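Local coordinates for protein putative ABC transporter (Thermobispora bispora, PDB 4PE6) that probably binds a small sugar-like solute between two lobes for an ABC transporter, and holds (2R,3S)-2,3,4-trihydroxybutanoic acid, at residues E41-Q46 and A266-A271; G106-V111 and D273-R278; Y134-V139 and K169-E174; P138-I143 and G147-V152; G199-V204 and A220-T225. All coordinates share one frame; numbering follows the deposited sequence.

Contact 1 of 5, residues E41-Q46 and A266-A271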
# COMPACT_ATOMS: atom_id res chain seq x y z
N GLU A 41 -0.25 15.10 2.92
CA GLU A 41 0.19 16.48 3.02
C GLU A 41 -0.86 17.45 2.45
O GLU A 41 -1.10 18.51 3.02
CB GLU A 41 1.53 16.65 2.30
CG GLU A 41 2.69 16.13 3.12
CD GLU A 41 4.01 16.21 2.37
OE1 GLU A 41 4.01 16.20 1.13
OE2 GLU A 41 5.06 16.25 3.05
N GLU A 42 -1.48 17.07 1.34
CA GLU A 42 -2.61 17.85 0.81
C GLU A 42 -3.75 17.93 1.83
O GLU A 42 -4.30 18.99 2.06
CB GLU A 42 -3.10 17.22 -0.48
CG GLU A 42 -4.37 17.84 -1.04
CD GLU A 42 -4.84 17.13 -2.29
OE1 GLU A 42 -5.17 15.92 -2.25
OE2 GLU A 42 -4.92 17.81 -3.33
N ALA A 43 -4.12 16.81 2.45
CA ALA A 43 -5.21 16.82 3.42
C ALA A 43 -4.86 17.63 4.68
O ALA A 43 -5.71 18.32 5.25
CB ALA A 43 -5.60 15.41 3.81
N ALA A 44 -3.61 17.51 5.13
CA ALA A 44 -3.15 18.20 6.33
C ALA A 44 -3.14 19.71 6.12
O ALA A 44 -3.59 20.47 6.99
CB ALA A 44 -1.77 17.73 6.70
N LYS A 45 -2.60 20.12 4.97
CA LYS A 45 -2.50 21.51 4.59
C LYS A 45 -3.89 22.14 4.58
O LYS A 45 -4.09 23.25 5.08
CB LYS A 45 -1.84 21.60 3.20
CG LYS A 45 -1.56 22.99 2.68
CD LYS A 45 -0.85 22.93 1.33
CE LYS A 45 -0.78 24.31 0.68
NZ LYS A 45 0.07 25.29 1.41
N GLN A 46 -4.86 21.40 4.05
CA GLN A 46 -6.24 21.89 4.01
C GLN A 46 -6.81 21.93 5.43
O GLN A 46 -7.46 22.91 5.80
CB GLN A 46 -7.07 21.02 3.06
CG GLN A 46 -8.52 21.41 2.90
CD GLN A 46 -8.69 22.83 2.42
OE1 GLN A 46 -8.16 23.22 1.37
NE2 GLN A 46 -9.43 23.62 3.18
N ALA A 266 -7.12 8.83 5.96
CA ALA A 266 -8.05 8.23 6.93
C ALA A 266 -7.43 8.23 8.34
O ALA A 266 -8.12 8.44 9.32
CB ALA A 266 -8.42 6.82 6.51
N ALA A 267 -6.13 7.97 8.43
CA ALA A 267 -5.43 7.98 9.72
C ALA A 267 -5.43 9.39 10.34
O ALA A 267 -5.57 9.54 11.54
CB ALA A 267 -4.01 7.48 9.55
N LEU A 268 -5.30 10.42 9.50
CA LEU A 268 -5.41 11.81 9.96
C LEU A 268 -6.77 12.05 10.61
O LEU A 268 -6.86 12.64 11.69
CB LEU A 268 -5.23 12.76 8.78
CG LEU A 268 -5.46 14.26 9.00
CD1 LEU A 268 -4.55 14.81 10.07
CD2 LEU A 268 -5.30 15.03 7.70
N TRP A 269 -7.84 11.63 9.94
CA TRP A 269 -9.20 11.83 10.47
C TRP A 269 -9.40 11.03 11.74
O TRP A 269 -9.98 11.53 12.70
CB TRP A 269 -10.27 11.51 9.45
CG TRP A 269 -10.19 12.39 8.21
CD1 TRP A 269 -10.14 11.98 6.93
CD2 TRP A 269 -10.14 13.82 8.18
NE1 TRP A 269 -10.07 13.06 6.07
CE2 TRP A 269 -10.05 14.20 6.82
CE3 TRP A 269 -10.16 14.82 9.16
CZ2 TRP A 269 -9.99 15.54 6.41
CZ3 TRP A 269 -10.13 16.16 8.75
CH2 TRP A 269 -10.02 16.50 7.39
N ALA A 270 -8.92 9.80 11.76
CA ALA A 270 -8.92 9.02 13.00
C ALA A 270 -8.24 9.75 14.16
O ALA A 270 -8.77 9.85 15.26
CB ALA A 270 -8.27 7.66 12.77
N ALA A 271 -7.04 10.28 13.90
CA ALA A 271 -6.31 11.00 14.94
C ALA A 271 -7.10 12.19 15.47
O ALA A 271 -7.14 12.40 16.69
CB ALA A 271 -4.94 11.44 14.42

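Contact 2 of 5, residues G106-V111 and D273-R278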
# COMPACT_ATOMS: atom_id res chain seq x y z
N GLY A 106 1.41 10.69 26.38
CA GLY A 106 0.09 11.26 26.09
C GLY A 106 -0.24 11.47 24.61
O GLY A 106 -1.24 12.10 24.29
N VAL A 107 0.58 10.92 23.72
CA VAL A 107 0.39 11.03 22.27
C VAL A 107 -0.58 9.93 21.80
O VAL A 107 -0.45 8.76 22.20
CB VAL A 107 1.73 10.90 21.49
CG1 VAL A 107 1.52 11.11 19.98
CG2 VAL A 107 2.76 11.91 21.99
N LYS A 108 -1.53 10.33 20.96
CA LYS A 108 -2.43 9.39 20.30
C LYS A 108 -1.68 8.77 19.14
O LYS A 108 -1.07 9.49 18.32
CB LYS A 108 -3.71 10.08 19.79
CG LYS A 108 -4.65 10.63 20.85
CD LYS A 108 -4.94 9.55 21.90
CE LYS A 108 -6.26 9.71 22.60
NZ LYS A 108 -6.18 10.51 23.83
N VAL A 109 -1.72 7.45 19.03
CA VAL A 109 -0.92 6.76 18.02
C VAL A 109 -1.82 5.96 17.11
O VAL A 109 -2.56 5.10 17.57
CB VAL A 109 0.15 5.85 18.68
CG1 VAL A 109 0.87 5.03 17.62
CG2 VAL A 109 1.13 6.70 19.48
N VAL A 110 -1.79 6.29 15.82
CA VAL A 110 -2.45 5.52 14.80
C VAL A 110 -1.41 4.86 13.92
O VAL A 110 -0.63 5.54 13.21
CB VAL A 110 -3.37 6.40 13.92
CG1 VAL A 110 -4.10 5.55 12.90
CG2 VAL A 110 -4.36 7.17 14.79
N VAL A 111 -1.35 3.54 14.00
CA VAL A 111 -0.57 2.75 13.08
C VAL A 111 -1.43 2.52 11.85
O VAL A 111 -2.58 2.08 11.97
CB VAL A 111 -0.18 1.42 13.72
CG1 VAL A 111 0.39 0.46 12.68
CG2 VAL A 111 0.78 1.65 14.88
N ASP A 273 -10.31 12.63 15.49
CA ASP A 273 -11.46 12.15 16.28
C ASP A 273 -11.00 11.67 17.66
O ASP A 273 -11.65 11.95 18.69
CB ASP A 273 -12.25 11.08 15.52
CG ASP A 273 -13.29 11.70 14.55
OD1 ASP A 273 -13.42 12.94 14.53
OD2 ASP A 273 -13.99 10.96 13.83
N LEU A 274 -9.85 11.01 17.67
CA LEU A 274 -9.25 10.55 18.91
C LEU A 274 -8.95 11.73 19.82
O LEU A 274 -9.20 11.69 21.03
CB LEU A 274 -7.99 9.74 18.61
CG LEU A 274 -8.21 8.32 18.08
CD1 LEU A 274 -6.88 7.64 17.85
CD2 LEU A 274 -9.04 7.47 19.01
N LEU A 275 -8.42 12.80 19.22
CA LEU A 275 -8.00 13.98 19.98
C LEU A 275 -9.17 14.74 20.61
O LEU A 275 -8.98 15.45 21.60
CB LEU A 275 -7.18 14.92 19.09
CG LEU A 275 -5.75 14.44 18.85
CD1 LEU A 275 -5.07 15.31 17.79
CD2 LEU A 275 -4.94 14.41 20.15
N GLU A 276 -10.37 14.62 20.04
CA GLU A 276 -11.55 15.22 20.65
C GLU A 276 -12.38 14.24 21.49
O GLU A 276 -13.57 14.46 21.72
CB GLU A 276 -12.39 15.97 19.60
CG GLU A 276 -12.98 15.13 18.48
CD GLU A 276 -13.90 15.97 17.57
OE1 GLU A 276 -15.14 15.75 17.57
OE2 GLU A 276 -13.37 16.88 16.90
N GLY A 277 -11.75 13.16 21.94
CA GLY A 277 -12.39 12.23 22.89
C GLY A 277 -13.31 11.16 22.33
O GLY A 277 -14.02 10.48 23.10
N ARG A 278 -13.31 10.98 21.01
CA ARG A 278 -14.18 10.00 20.39
C ARG A 278 -13.55 8.63 20.46
O ARG A 278 -12.34 8.48 20.45
CB ARG A 278 -14.47 10.34 18.94
CG ARG A 278 -15.25 11.62 18.74
CD ARG A 278 -15.53 11.82 17.27
NE ARG A 278 -16.28 13.05 17.06
CZ ARG A 278 -17.53 13.13 16.63
NH1 ARG A 278 -18.23 12.06 16.28
NH2 ARG A 278 -18.08 14.33 16.52

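Contact 3 of 5, residues Y134-V139 and K169-E174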
# COMPACT_ATOMS: atom_id res chain seq x y z
N TYR A 134 -6.42 -11.24 -4.95
CA TYR A 134 -6.78 -10.61 -6.22
C TYR A 134 -5.60 -10.49 -7.19
O TYR A 134 -5.80 -10.41 -8.40
CB TYR A 134 -7.38 -9.21 -5.99
CG TYR A 134 -8.80 -9.20 -5.47
CD1 TYR A 134 -9.80 -9.96 -6.08
CD2 TYR A 134 -9.15 -8.40 -4.38
CE1 TYR A 134 -11.11 -9.93 -5.61
CE2 TYR A 134 -10.44 -8.37 -3.90
CZ TYR A 134 -11.42 -9.13 -4.52
OH TYR A 134 -12.69 -9.10 -4.04
N ALA A 135 -4.38 -10.50 -6.66
CA ALA A 135 -3.19 -10.37 -7.51
C ALA A 135 -2.76 -11.73 -8.04
O ALA A 135 -2.22 -11.81 -9.14
CB ALA A 135 -2.05 -9.75 -6.73
N ALA A 136 -2.99 -12.79 -7.26
CA ALA A 136 -2.47 -14.08 -7.62
C ALA A 136 -3.52 -14.95 -8.30
O ALA A 136 -3.27 -15.49 -9.38
CB ALA A 136 -1.90 -14.78 -6.40
N LYS A 137 -4.70 -15.10 -7.69
CA LYS A 137 -5.64 -16.09 -8.18
C LYS A 137 -6.12 -15.86 -9.63
O LYS A 137 -6.07 -16.78 -10.45
CB LYS A 137 -6.83 -16.28 -7.23
CG LYS A 137 -7.70 -17.48 -7.58
CD LYS A 137 -8.60 -17.88 -6.42
CE LYS A 137 -9.56 -19.02 -6.76
NZ LYS A 137 -8.92 -20.07 -7.61
N PRO A 138 -6.61 -14.65 -9.95
CA PRO A 138 -7.02 -14.41 -11.33
C PRO A 138 -5.87 -14.54 -12.34
O PRO A 138 -6.10 -14.90 -13.51
CB PRO A 138 -7.56 -12.96 -11.32
CG PRO A 138 -7.70 -12.57 -9.89
CD PRO A 138 -6.77 -13.45 -9.10
N VAL A 139 -4.66 -14.25 -11.88
CA VAL A 139 -3.49 -14.37 -12.74
C VAL A 139 -3.21 -15.83 -13.08
O VAL A 139 -2.98 -16.19 -14.24
CB VAL A 139 -2.27 -13.66 -12.11
CG1 VAL A 139 -0.99 -14.02 -12.83
CG2 VAL A 139 -2.48 -12.15 -12.13
N LYS A 169 2.00 -17.80 -1.48
CA LYS A 169 2.47 -19.18 -1.48
C LYS A 169 1.30 -20.15 -1.33
O LYS A 169 1.24 -21.18 -2.01
CB LYS A 169 3.50 -19.41 -0.37
CG LYS A 169 4.85 -18.72 -0.63
CD LYS A 169 5.88 -19.10 0.42
CE LYS A 169 5.48 -18.62 1.80
NZ LYS A 169 6.58 -18.75 2.81
N LYS A 170 0.37 -19.82 -0.45
CA LYS A 170 -0.82 -20.64 -0.24
C LYS A 170 -1.64 -20.84 -1.52
O LYS A 170 -2.03 -21.95 -1.85
CB LYS A 170 -1.70 -20.03 0.82
CG LYS A 170 -2.81 -20.94 1.26
CD LYS A 170 -3.74 -20.24 2.24
CE LYS A 170 -4.89 -21.16 2.64
NZ LYS A 170 -6.19 -20.42 2.63
N ILE A 171 -1.89 -19.75 -2.23
CA ILE A 171 -2.61 -19.81 -3.48
C ILE A 171 -1.82 -20.63 -4.51
O ILE A 171 -2.39 -21.47 -5.21
CB ILE A 171 -2.96 -18.41 -3.99
CG1 ILE A 171 -3.96 -17.75 -3.04
CG2 ILE A 171 -3.49 -18.44 -5.43
CD1 ILE A 171 -4.16 -16.27 -3.29
N LEU A 172 -0.52 -20.41 -4.60
CA LEU A 172 0.30 -21.17 -5.54
C LEU A 172 0.20 -22.67 -5.28
O LEU A 172 0.17 -23.46 -6.21
CB LEU A 172 1.76 -20.76 -5.48
CG LEU A 172 2.08 -19.47 -6.24
CD1 LEU A 172 3.45 -18.98 -5.82
CD2 LEU A 172 2.02 -19.72 -7.73
N ALA A 173 0.12 -23.05 -4.01
CA ALA A 173 0.04 -24.47 -3.63
C ALA A 173 -1.23 -25.14 -4.16
O ALA A 173 -1.27 -26.37 -4.30
CB ALA A 173 0.13 -24.60 -2.12
N GLU A 174 -2.26 -24.35 -4.44
CA GLU A 174 -3.50 -24.86 -5.01
C GLU A 174 -3.41 -25.09 -6.52
O GLU A 174 -4.34 -25.64 -7.11
CB GLU A 174 -4.65 -23.90 -4.72
CG GLU A 174 -4.93 -23.75 -3.24
CD GLU A 174 -5.92 -22.66 -2.93
OE1 GLU A 174 -6.44 -22.01 -3.88
OE2 GLU A 174 -6.18 -22.46 -1.73

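Contact 4 of 5, residues P138-I143 and G147-V152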
# COMPACT_ATOMS: atom_id res chain seq x y z
N PRO A 138 -6.61 -14.65 -9.95
CA PRO A 138 -7.02 -14.41 -11.33
C PRO A 138 -5.87 -14.54 -12.34
O PRO A 138 -6.10 -14.90 -13.51
CB PRO A 138 -7.56 -12.96 -11.32
CG PRO A 138 -7.70 -12.57 -9.89
CD PRO A 138 -6.77 -13.45 -9.10
N VAL A 139 -4.66 -14.25 -11.88
CA VAL A 139 -3.49 -14.37 -12.74
C VAL A 139 -3.21 -15.83 -13.08
O VAL A 139 -2.98 -16.19 -14.24
CB VAL A 139 -2.27 -13.66 -12.11
CG1 VAL A 139 -0.99 -14.02 -12.83
CG2 VAL A 139 -2.48 -12.15 -12.13
N LEU A 140 -3.27 -16.69 -12.07
CA LEU A 140 -3.07 -18.11 -12.29
C LEU A 140 -4.20 -18.71 -13.14
O LEU A 140 -3.95 -19.56 -14.00
CB LEU A 140 -2.94 -18.84 -10.97
CG LEU A 140 -1.67 -18.42 -10.20
CD1 LEU A 140 -1.71 -18.88 -8.76
CD2 LEU A 140 -0.41 -18.92 -10.89
N GLU A 141 -5.44 -18.26 -12.91
CA GLU A 141 -6.54 -18.69 -13.76
C GLU A 141 -6.31 -18.28 -15.21
O GLU A 141 -6.57 -19.07 -16.11
CB GLU A 141 -7.89 -18.13 -13.29
CG GLU A 141 -8.41 -18.75 -12.01
CD GLU A 141 -8.94 -20.17 -12.19
OE1 GLU A 141 -9.79 -20.41 -13.08
OE2 GLU A 141 -8.51 -21.04 -11.41
N SER A 142 -5.81 -17.07 -15.43
CA SER A 142 -5.59 -16.57 -16.79
C SER A 142 -4.54 -17.36 -17.58
O SER A 142 -4.51 -17.27 -18.80
CB SER A 142 -5.21 -15.08 -16.78
OG SER A 142 -3.81 -14.93 -16.57
N ILE A 143 -3.69 -18.13 -16.90
CA ILE A 143 -2.72 -18.97 -17.61
C ILE A 143 -3.14 -20.45 -17.55
O ILE A 143 -2.34 -21.37 -17.73
CB ILE A 143 -1.27 -18.74 -17.10
CG1 ILE A 143 -1.10 -19.13 -15.63
CG2 ILE A 143 -0.90 -17.27 -17.27
CD1 ILE A 143 0.33 -19.18 -15.14
N GLY A 147 2.05 -23.54 -16.08
CA GLY A 147 3.09 -22.74 -16.68
C GLY A 147 4.09 -22.29 -15.65
O GLY A 147 4.16 -22.82 -14.53
N ASN A 148 4.89 -21.30 -16.05
CA ASN A 148 5.98 -20.81 -15.23
C ASN A 148 5.68 -19.40 -14.75
O ASN A 148 5.22 -18.55 -15.51
CB ASN A 148 7.29 -20.83 -16.03
CG ASN A 148 7.72 -22.22 -16.43
OD1 ASN A 148 7.56 -23.19 -15.66
ND2 ASN A 148 8.31 -22.34 -17.62
N VAL A 149 5.93 -19.16 -13.47
CA VAL A 149 5.73 -17.84 -12.90
C VAL A 149 6.92 -17.32 -12.13
O VAL A 149 7.74 -18.10 -11.57
CB VAL A 149 4.50 -17.79 -11.98
CG1 VAL A 149 3.25 -18.15 -12.75
CG2 VAL A 149 4.69 -18.70 -10.78
N ILE A 150 7.01 -15.99 -12.06
CA ILE A 150 7.97 -15.32 -11.20
C ILE A 150 7.18 -14.63 -10.08
O ILE A 150 6.17 -13.99 -10.35
CB ILE A 150 8.82 -14.30 -11.97
CG1 ILE A 150 9.74 -15.02 -12.95
CG2 ILE A 150 9.61 -13.40 -11.02
CD1 ILE A 150 10.58 -14.10 -13.81
N VAL A 151 7.64 -14.78 -8.85
CA VAL A 151 7.09 -14.03 -7.73
C VAL A 151 8.03 -12.87 -7.42
O VAL A 151 9.22 -13.08 -7.17
CB VAL A 151 6.94 -14.91 -6.47
CG1 VAL A 151 6.33 -14.12 -5.30
CG2 VAL A 151 6.09 -16.14 -6.77
N VAL A 152 7.47 -11.67 -7.39
CA VAL A 152 8.20 -10.48 -7.02
C VAL A 152 7.62 -9.97 -5.72
O VAL A 152 6.49 -9.51 -5.67
CB VAL A 152 8.07 -9.36 -8.07
CG1 VAL A 152 8.87 -8.15 -7.63
CG2 VAL A 152 8.50 -9.84 -9.47

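Contact 5 of 5, residues G199-V204 and A220-T225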
# COMPACT_ATOMS: atom_id res chain seq x y z
N GLY A 199 17.49 -9.44 -14.28
CA GLY A 199 18.58 -10.25 -13.77
C GLY A 199 18.39 -11.74 -13.95
O GLY A 199 19.36 -12.43 -14.24
N VAL A 200 17.16 -12.24 -13.80
CA VAL A 200 16.94 -13.69 -13.87
C VAL A 200 16.43 -14.23 -15.20
O VAL A 200 16.49 -15.43 -15.43
CB VAL A 200 15.98 -14.18 -12.75
CG1 VAL A 200 16.52 -13.80 -11.38
CG2 VAL A 200 14.56 -13.67 -12.95
N LEU A 201 15.91 -13.36 -16.06
CA LEU A 201 15.31 -13.81 -17.33
C LEU A 201 16.22 -14.71 -18.17
O LEU A 201 15.76 -15.75 -18.64
CB LEU A 201 14.81 -12.62 -18.16
CG LEU A 201 13.51 -11.99 -17.67
CD1 LEU A 201 13.08 -10.82 -18.55
CD2 LEU A 201 12.38 -13.01 -17.56
N PRO A 202 17.50 -14.34 -18.35
CA PRO A 202 18.34 -15.24 -19.16
C PRO A 202 18.46 -16.67 -18.60
O PRO A 202 18.70 -17.60 -19.35
CB PRO A 202 19.72 -14.54 -19.15
CG PRO A 202 19.43 -13.11 -18.82
CD PRO A 202 18.24 -13.16 -17.88
N SER A 203 18.26 -16.85 -17.29
CA SER A 203 18.46 -18.16 -16.68
C SER A 203 17.19 -19.00 -16.58
O SER A 203 17.26 -20.14 -16.12
CB SER A 203 19.05 -18.00 -15.28
OG SER A 203 18.07 -17.47 -14.39
N VAL A 204 16.03 -18.47 -16.98
CA VAL A 204 14.78 -19.21 -16.81
C VAL A 204 14.04 -19.51 -18.11
O VAL A 204 14.26 -18.86 -19.13
CB VAL A 204 13.82 -18.53 -15.80
CG1 VAL A 204 14.48 -18.41 -14.44
CG2 VAL A 204 13.34 -17.17 -16.31
N ALA A 220 7.16 -5.42 -17.11
CA ALA A 220 6.97 -5.38 -18.55
C ALA A 220 8.23 -4.82 -19.28
O ALA A 220 8.67 -5.40 -20.25
CB ALA A 220 5.73 -4.57 -18.89
N GLN A 221 8.81 -3.73 -18.77
CA GLN A 221 10.03 -3.19 -19.34
C GLN A 221 11.16 -4.21 -19.35
O GLN A 221 11.92 -4.26 -20.30
CB GLN A 221 10.52 -1.96 -18.57
CG GLN A 221 9.66 -0.70 -18.65
CD GLN A 221 10.10 0.35 -17.62
OE1 GLN A 221 10.09 0.10 -16.40
NE2 GLN A 221 10.51 1.52 -18.10
N ALA A 222 11.29 -5.03 -18.30
CA ALA A 222 12.34 -6.05 -18.31
C ALA A 222 12.15 -7.01 -19.49
O ALA A 222 13.11 -7.32 -20.22
CB ALA A 222 12.37 -6.83 -17.01
N PHE A 223 10.91 -7.45 -19.71
CA PHE A 223 10.61 -8.39 -20.79
C PHE A 223 10.87 -7.72 -22.16
O PHE A 223 11.44 -8.34 -23.08
CB PHE A 223 9.19 -8.96 -20.66
CG PHE A 223 9.09 -10.09 -19.66
CD1 PHE A 223 8.98 -9.82 -18.29
CD2 PHE A 223 9.10 -11.41 -20.07
CE1 PHE A 223 8.92 -10.85 -17.38
CE2 PHE A 223 9.05 -12.45 -19.16
CZ PHE A 223 8.96 -12.17 -17.82
N ALA A 224 10.48 -6.46 -22.29
CA ALA A 224 10.76 -5.70 -23.52
C ALA A 224 12.26 -5.60 -23.79
O ALA A 224 12.70 -5.77 -24.94
CB ALA A 224 10.14 -4.31 -23.46
N THR A 225 13.05 -5.36 -22.74
CA THR A 225 14.52 -5.24 -22.89
C THR A 225 15.13 -6.56 -23.35
O THR A 225 16.08 -6.57 -24.12
CB THR A 225 15.21 -4.76 -21.59
OG1 THR A 225 14.86 -3.40 -21.35
CG2 THR A 225 16.72 -4.80 -21.71

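Contact 1 of 5, residues E41-Q46 and A266-A271
Leu268 reaches out of helix 263-275 and lays one methyl, CD2, on the flank of helix 31-49, where the partners are Ala43 and Ala44. The apolar part comes first. CD2 meets the CB methyl of Ala43 at 3.9 Å, and Ala43 is turned directly toward the other helix to receive it. The torsions of Leu268 explain this reach: chi1 of 173° sets CG anti to the backbone N, and chi2 of 58° then turns CD2 to the alanines. The second kind of contact is between side chain and backbone. The same methyl lies 4.0 Å from the amide N of Ala44, so a single carbon sits over the peptide between the two alanines. This is van der Waals packing against the main chain. Small residues on helix 31-49 let the leucine come close, with the CA atoms of Ala44 and Leu268 7.7 Å apart.

Two polar side-chain atoms find partners outside the interface: Trp269 NE1 bonds to Trp313 O, and Gln46 NE2 to Asp50 OD2. In the fold, the two helices lie side by side against the sheet of the first lobe. Ala44 also touches Tyr56 of strand 55-60, while Ala267 and Ala271 rest on Leu86 of strand 84-88. Trp269 also touches Phe318 of helix 315-327.

Contact 2 of 5, residues G106-V111 and D273-R278
Helix-on-sheet packing in the first lobe of the binding protein brings Leu274 and Leu275, in the last turn of helix 263-275, onto Lys108 and Val110 of strand 108-112. Val110 CG2 meets Leu274 CD1 at 4.0 Å, both residues buried, whereas Lys108 is partly exposed. Lys108, two residues back on the same strand face, gives its aliphatic stem: CG lies 3.9 Å from Leu275 CD2 and 4.1 Å from Leu274 CB. A bend at chi2 (-50°) folds the lysine along the helix end and leaves CE 3.9 Å from Leu274 O, an oxygen that already accepts from Gly277 N.

That bond belongs to a Schellman motif. Gly277, at positive phi, ends the helix, and Arg278 N turns back to Asp273 O. Arg278 NE makes a nearly straight salt bridge (171°) to Glu276 OE1 at 3.0 Å; the oxygen lies in the guanidinium plane, but the donor comes from above the carboxylate plane.

The chemistry is thus graded: valine and leucine methyls inside, lysine methylenes at the margin, and ion pairs around the helix end, where the buried carboxylate of Asp273 is met by Arg315 and Arg319, which would probably offset its charge.

Contact 3 of 5, residues Y134-V139 and K169-E174
Ile171, on helix 159-173, points straight at Ala136 and Lys137 of helix 128-142, and its side chain is worth tracing outward. CB stands back from the partner helix and serves as the branch point. From it CG2 runs anti to the backbone N, because chi1 of -67° assigns that position to the methyl and puts CG1 beside the N. CG2 reaches Ala136 CB at 4.1 Å and continues onto the main chain, with Lys137 CA at 4.2 Å and the first methylene of that lysine, CB, at 4.4 Å. The other branch passes through CG1, which acts as a spacer. At its tip, CD1 is held extended by chi2 of 168° and comes to 4.1 Å from Ala136 CB. Both methyls of the isoleucine therefore press on the alanine methyl from one side, at equal distances.

Helix 128-142 is kinked here, at Pro138 and Val139, whose nitrogens have no bond to the preceding turn. Lys137 turns its long chain out along the margin.

What holds the pair is mainly shape: a branched residue fitted over a small one and over the CA and CB of Lys137, with Thr133 and Leu140 also touching Ile171. The polar ends lie at the edge of this apolar packing. There Lys137 NZ is held by a hydrogen bond to Tyr175 OH, and Glu174 OE1, 4.9 Å from that NZ, is not in contact, though the opposite charges would probably attract weakly.

Contact 4 of 5, residues P138-I143 and G147-V152
Two torsions bring Ile143 and Val149 together. In the isoleucine chi1 is 64°, which wedges CG1 between the backbone N and the carbonyl carbon and, with CD1 extended, throws that methyl forward to the strand. In the valine chi1 is -60°, which sets CG1 beside its own N and turned to the helix. The two methyls, Ile143 CD1 and Val149 CG1, meet at 3.9 Å.

The same valine methyl also receives Leu140 CD2, at 4.2 Å. The leucine side chain crosses the valine at about a right angle, whereas the isoleucine comes in at a slant, so Val149 CG1 is approached by branches from two residues one turn apart at the end of helix 128-142. Leu140 goes on to touch Val178 of strand 178-185, and Val149 touches Ala209 of strand 209-211.

Where the helix runs out, Ser142 folds its hydroxyl back: OG donates to Val139 O over 2.8 Å, 20° out of the carbonyl plane. Ile143 N follows with a bond to Leu140 O, and the chain then needs just three residues to reach Gly147.

A helix that ends, turns tightly and lays its last apolar residues on the strand that follows is the helix-to-strand step of a parallel alpha/beta fold, here in the second lobe of a type I periplasmic binding protein.

Contact 5 of 5, residues G199-V204 and A220-T225
Leu201 and Phe223 join the ends of two helices, 190-200 and 216-226, on the outer side of the second lobe of this alpha/beta, type I periplasmic binding fold. Helix 190-200 is weakly bonded by Gly199 and Val200 and gives way to a short 3-10 turn from Leu201 to Ser203. The carbonyl of Val200 takes two donors from one residue: Ser203 N, and Ser203 OG at 2.8 Å.

Leu201 carries the whole contact. It points at helix 216-226, with CG anti to its carbonyl carbon (chi1 -75°) and chi2 at 180°, and its fork spreads both methyls across the partner. CD1 sits over the middle of the Phe223 ring, 4.1 Å from the centroid and 5° off the normal, a CH-pi contact with the face. The same methyl lies 3.9 Å from Ala222 O and 4.3 Å from Ala222 CB. Replacing Leu201 with alanine removes both methyls, which is likely to open a gap over the Phe223 ring and beside Ala222.

Pro202 continues the turn, Ser203 closes it through the bonds to Val200, and Val204 N then bonds to Leu201 O as the chain leaves. On the other side, Phe223 is a buried residue, set against Val197 of helix 190-200 and, among the loops, Val207, Ile230 and Pro231. The leucine and phenylalanine side chains cross at about a right angle, and the second methyl slips toward the ring's outer end: Leu201 CD2 comes to 3.5 Å from Phe223 CZ and 3.7 Å from CE2.

The contacts fall into two groups on opposite sides of the chain's centre, one in each lobe. Contacts 1 and 2 share helix 263-275, with centres about 13 Å apart, and join where Ala267 CB meets Val110 CG1 at 3.9 Å. Contacts 3 and 4 share helix 128-142; their centres are about 8 Å apart, and Ile171 CG2 packs on Leu140 CD1 at 3.8 Å. Contact 5 touches contact 4 through Ile150 CD1 and Val200 CG2, 4.1 Å apart. Between the groups, centres are about 35 to 47 Å apart. The trihydroxybutanoic acid is bound between the lobes, about 14 Å from the side chain of Val110 in contact 2.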